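Local coordinates for coiled-coil and C2 domain-containing protein 1-like (Drosophila melanogaster, PDB 6EI6) that binds monophosphorylated phosphatidylinositols and regulates the ESCRT-III core component Shrub in endosomal sorting, probably by preventing its inappropriate polymerisation, at residues A[182-185]-A[186-189]; A[253-256]-A[257-261]. All blocks are in the same frame, centred on the assembly; numbering follows the deposited sequence.

Contact 1. Residues A[182-185]-A[186-189]; sequences RQFQ and RIFK
Arg182 and Arg186 begin a run of four i to i+4 backbone hydrogen bonds that winds residues 182-189 into one continuous helix. Arg186 N donates to Arg182 O at 2.9 Å, and Phe188 N reaches Phe184 O at 3.1 Å with an N-H...O angle of 162°. Ile187 N and Lys189 N complete the run with Gln183 O and Gln185 O, the first longer at 3.2 Å.

The buried side is apolar. Phe184 and Ile187 lie side by side and point the same way, and the ring atom CD1 of Phe184 meets CD1 of Ile187 at 4.1 Å. One turn on, Phe188 has CG anti to its carbonyl carbon (chi1 -79°), which lays the ring edge beside the preceding turn, with CD2 3.2 Å from Phe184 O. Aromatic and branched residues suit this side, where Phe184 also packs on Leu149.

Polar and charged residues take the other sides. The amide NE2 of Gln185 turns back to Arg179 O, just ahead of the helix, while the long chain of Lys189 bends at its end to carry NZ into a salt bridge with Glu221. The guanidinium of exposed Arg186 extends away from the first turn. Such a division of sides is that of a short amphipathic helix, here joining strands 171-176 and 192-199, one from each sheet of the C2 beta-sandwich.

Contact 2. Residues A[253-256]-A[257-261]; sequences ILTK and QMEHI
Glu259 lies along the preceding helical turn, its side chain crossing that of Thr255. Its CB sits 3.5 Å from Lys256 O, and CG is 3.6 Å from Thr255 O. With CG anti to the carbonyl carbon (chi1 -81°) and the chain extended beyond it, the carboxylate runs back over Thr255: CD and OE2 each lie 3.8 Å from the methyl CG2, while OE1 passes near Lys256 CA. The methyl thus meets the carboxylate end of the chain, while CB and CG stay by backbone oxygens; OG1 of the threonine is turned to Pro252 O. Were Glu259 cut back to an alanine, the Thr255 methyl would probably lose its carboxylate neighbour, leaving a gap beside Val109.

The backbone beneath is regular, with Glu259 N donating to Thr255 O at 2.9 Å. Leu254, at the N-cap position, supplies the carbonyl for Met258 N. On this first turn Leu254 and Gln257 run side by side, CD2 of the leucine 3.7 Å from OE1 of the glutamine, an aliphatic rather than polar contact. Exposed His260 lays one ring face over Lys256 O, which stands 3.4 Å above the ring plane, over its centre; the lysine's aliphatic CG also reaches NE2. Here Lys256 can lay methylenes by the imidazole with its ammonium end beyond, and Gln257 can rest its chain on Leu254.

Helix 255-263 follows strand 241-249 in the chain and leads into strand 265-268. Thr255 touches Ile108 and Val109 of a loop, Glu259 also packs on Val109, and Ile261 rests on Gln45 and Met52 of helix 34-62.

Both contacts are local turns of helix, in series along the chain, and neither closes a loop, nests or crosses. From the N terminus the chain forms the helical hairpin 34-62 and 66-91, then strand 99-102, before entering the C2 sandwich. Contact 1 is a turn of the helix joining strands 171-176 and 192-199. Contact 2, after strand 241-249, forms the first turns of helix 255-263, which leads to strand 265-268, antiparallel partner of 99-102. Their centres are about 16 Å apart, yet Phe188 CG packs against Ile253 CG1 at 3.8 Å. Glu221, salt-bridged to Lys189, also bonds through its backbone to Leu254, tying the C2 helix to the segment leading toward the hairpin.

Contact 1. Residues A[182-185]-A[186-189]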
loop_
_atom_site.group_PDB
_atom_site.type_symbol
_atom_site.label_atom_id
_atom_site.label_comp_id
_atom_site.label_asym_id
_atom_site.label_seq_id
_atom_site.Cartn_x
_atom_site.Cartn_y
_atom_site.Cartn_z
ATOM N N ARG A 182 12.594 9.192 12.955
ATOM C CA ARG A 182 11.753 10.082 12.155
ATOM C C ARG A 182 12.237 10.201 10.711
ATOM O O ARG A 182 11.438 10.522 9.825
ATOM C CB ARG A 182 11.660 11.470 12.808
ATOM C CG ARG A 182 12.958 12.258 12.855
ATOM C CD ARG A 182 13.294 12.643 14.303
ATOM N NE ARG A 182 14.668 13.131 14.470
ATOM C CZ ARG A 182 15.701 12.373 14.842
ATOM N NH1 ARG A 182 15.532 11.075 15.070
ATOM N NH2 ARG A 182 16.909 12.914 14.974
ATOM N N GLN A 183 13.510 9.920 10.440
ATOM C CA GLN A 183 13.969 9.928 9.059
ATOM C C GLN A 183 13.642 8.630 8.326
ATOM O O GLN A 183 13.594 8.627 7.090
ATOM C CB GLN A 183 15.472 10.210 8.995
ATOM C CG GLN A 183 16.359 8.980 8.899
ATOM C CD GLN A 183 17.734 9.313 8.316
ATOM O OE1 GLN A 183 17.927 10.370 7.703
ATOM N NE2 GLN A 183 18.698 8.422 8.525
ATOM N N PHE A 184 13.403 7.532 9.045
ATOM C CA PHE A 184 12.791 6.382 8.389
ATOM C C PHE A 184 11.344 6.677 8.036
ATOM O O PHE A 184 10.830 6.202 7.012
ATOM C CB PHE A 184 12.849 5.159 9.286
ATOM C CG PHE A 184 13.868 4.156 8.874
ATOM C CD1 PHE A 184 13.773 3.505 7.653
ATOM C CD2 PHE A 184 14.923 3.846 9.723
ATOM C CE1 PHE A 184 14.723 2.563 7.274
ATOM C CE2 PHE A 184 15.868 2.907 9.365
ATOM C CZ PHE A 184 15.778 2.265 8.137
ATOM N N GLN A 185 10.654 7.417 8.909
ATOM C CA GLN A 185 9.308 7.868 8.587
ATOM C C GLN A 185 9.325 8.811 7.384
ATOM O O GLN A 185 8.411 8.773 6.553
ATOM C CB GLN A 185 8.680 8.518 9.821
ATOM C CG GLN A 185 8.657 7.584 11.047
ATOM C CD GLN A 185 8.891 8.307 12.382
ATOM O OE1 GLN A 185 8.589 9.492 12.529
ATOM N NE2 GLN A 185 9.433 7.583 13.357
ATOM N N ARG A 186 10.361 9.655 7.275
ATOM C CA ARG A 186 10.637 10.409 6.050
ATOM C C ARG A 186 10.583 9.511 4.824
ATOM O O ARG A 186 9.896 9.797 3.831
ATOM C CB ARG A 186 12.030 11.049 6.144
ATOM C CG ARG A 186 12.247 12.251 5.165
ATOM C CD ARG A 186 13.504 12.220 4.220
ATOM N NE ARG A 186 13.233 13.179 3.147
ATOM C CZ ARG A 186 14.096 13.717 2.283
ATOM N NH1 ARG A 186 15.395 13.448 2.320
ATOM N NH2 ARG A 186 13.624 14.568 1.372
ATOM N N ILE A 187 11.313 8.406 4.893
ATOM C CA ILE A 187 11.465 7.538 3.739
ATOM C C ILE A 187 10.113 6.978 3.323
ATOM O O ILE A 187 9.768 6.976 2.137
ATOM C CB ILE A 187 12.489 6.434 4.054
ATOM C CG1 ILE A 187 13.917 7.011 4.021
ATOM C CG2 ILE A 187 12.323 5.236 3.113
ATOM C CD1 ILE A 187 14.940 6.128 4.726
ATOM N N PHE A 188 9.315 6.516 4.294
ATOM C CA PHE A 188 7.984 6.026 3.950
ATOM C C PHE A 188 7.078 7.138 3.444
ATOM O O PHE A 188 6.223 6.884 2.591
ATOM C CB PHE A 188 7.351 5.330 5.143
ATOM C CG PHE A 188 7.857 3.956 5.352
ATOM C CD1 PHE A 188 7.249 2.888 4.721
ATOM C CD2 PHE A 188 8.971 3.731 6.144
ATOM C CE1 PHE A 188 7.733 1.599 4.899
ATOM C CE2 PHE A 188 9.457 2.461 6.328
ATOM C CZ PHE A 188 8.836 1.387 5.710
ATOM N N LYS A 189 7.266 8.374 3.916
ATOM C CA LYS A 189 6.399 9.463 3.478
ATOM C C LYS A 189 6.686 9.854 2.031
ATOM O O LYS A 189 5.762 10.048 1.230
ATOM C CB LYS A 189 6.568 10.672 4.402
ATOM C CG LYS A 189 5.355 11.629 4.408
ATOM C CD LYS A 189 5.244 12.400 5.750
ATOM C CE LYS A 189 3.792 12.735 6.130
ATOM N NZ LYS A 189 3.023 11.539 6.636
#

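Contact 2. Residues A[253-256]-A[257-261]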
loop_
_atom_site.group_PDB
_atom_site.type_symbol
_atom_site.label_atom_id
_atom_site.label_comp_id
_atom_site.label_asym_id
_atom_site.label_seq_id
_atom_site.Cartn_x
_atom_site.Cartn_y
_atom_site.Cartn_z
ATOM N N ILE A 253 2.813 2.035 9.125
ATOM C CA ILE A 253 3.640 2.966 9.884
ATOM C C ILE A 253 2.792 3.718 10.906
ATOM O O ILE A 253 3.166 3.850 12.077
ATOM C CB ILE A 253 4.368 3.939 8.932
ATOM C CG1 ILE A 253 5.128 3.181 7.841
ATOM C CG2 ILE A 253 5.327 4.821 9.702
ATOM C CD1 ILE A 253 5.960 2.064 8.357
ATOM N N LEU A 254 1.647 4.238 10.471
ATOM C CA LEU A 254 0.751 5.001 11.339
ATOM C C LEU A 254 -0.305 4.122 11.996
ATOM O O LEU A 254 -1.487 4.488 12.059
ATOM C CB LEU A 254 0.098 6.122 10.540
ATOM C CG LEU A 254 1.063 6.977 9.723
ATOM C CD1 LEU A 254 0.284 8.032 8.907
ATOM C CD2 LEU A 254 2.088 7.600 10.663
ATOM N N THR A 255 0.103 2.943 12.467
ATOM C CA THR A 255 -0.801 2.068 13.192
ATOM C C THR A 255 -1.323 2.739 14.458
ATOM O O THR A 255 -2.496 2.580 14.814
ATOM C CB THR A 255 -0.091 0.761 13.528
ATOM O OG1 THR A 255 -0.105 -0.108 12.382
ATOM C CG2 THR A 255 -0.766 0.070 14.714
ATOM N N LYS A 256 -0.479 3.530 15.120
ATOM C CA LYS A 256 -0.840 4.063 16.428
ATOM C C LYS A 256 -2.046 4.973 16.322
ATOM O O LYS A 256 -3.019 4.815 17.074
ATOM C CB LYS A 256 0.338 4.806 17.050
ATOM C CG LYS A 256 0.068 5.318 18.451
ATOM C CD LYS A 256 1.324 5.915 19.100
ATOM C CE LYS A 256 1.098 6.175 20.601
ATOM N NZ LYS A 256 2.248 5.754 21.485
ATOM N N GLN A 257 -2.017 5.926 15.380
ATOM C CA GLN A 257 -3.158 6.815 15.225
ATOM C C GLN A 257 -4.349 6.147 14.547
ATOM O O GLN A 257 -5.480 6.598 14.742
ATOM C CB GLN A 257 -2.775 8.086 14.470
ATOM C CG GLN A 257 -2.102 7.924 13.160
ATOM C CD GLN A 257 -1.391 9.214 12.763
ATOM O OE1 GLN A 257 -0.177 9.341 12.955
ATOM N NE2 GLN A 257 -2.151 10.192 12.231
ATOM N N MET A 258 -4.135 5.078 13.784
ATOM C CA MET A 258 -5.278 4.317 13.288
ATOM C C MET A 258 -6.022 3.661 14.438
ATOM O O MET A 258 -7.256 3.609 14.440
ATOM C CB MET A 258 -4.821 3.269 12.265
ATOM C CG MET A 258 -4.442 3.872 10.886
ATOM S SD MET A 258 -3.625 2.720 9.758
ATOM C CE MET A 258 -4.943 1.521 9.495
ATOM N N GLU A 259 -5.285 3.159 15.427
ATOM C CA GLU A 259 -5.920 2.551 16.587
ATOM C C GLU A 259 -6.732 3.574 17.366
ATOM O O GLU A 259 -7.803 3.257 17.881
ATOM C CB GLU A 259 -4.870 1.907 17.481
ATOM C CG GLU A 259 -4.436 0.540 16.998
ATOM C CD GLU A 259 -3.148 0.063 17.669
ATOM O OE1 GLU A 259 -2.419 0.908 18.258
ATOM O OE2 GLU A 259 -2.868 -1.162 17.600
ATOM N N HIS A 260 -6.255 4.813 17.454
ATOM C CA HIS A 260 -7.037 5.817 18.159
ATOM C C HIS A 260 -8.400 5.987 17.507
ATOM O O HIS A 260 -9.418 6.041 18.206
ATOM C CB HIS A 260 -6.269 7.138 18.238
ATOM C CG HIS A 260 -4.975 7.028 19.000
ATOM N ND1 HIS A 260 -4.733 6.026 19.922
ATOM C CD2 HIS A 260 -3.846 7.786 18.969
ATOM C CE1 HIS A 260 -3.512 6.163 20.418
ATOM N NE2 HIS A 260 -2.952 7.222 19.856
ATOM N N ILE A 261 -8.447 6.006 16.166
ATOM C CA ILE A 261 -9.726 6.109 15.467
ATOM C C ILE A 261 -10.632 4.939 15.822
ATOM O O ILE A 261 -11.843 5.098 16.013
ATOM C CB ILE A 261 -9.492 6.192 13.951
ATOM C CG1 ILE A 261 -8.708 7.467 13.631
ATOM C CG2 ILE A 261 -10.836 6.074 13.168
ATOM C CD1 ILE A 261 -8.720 7.801 12.201
#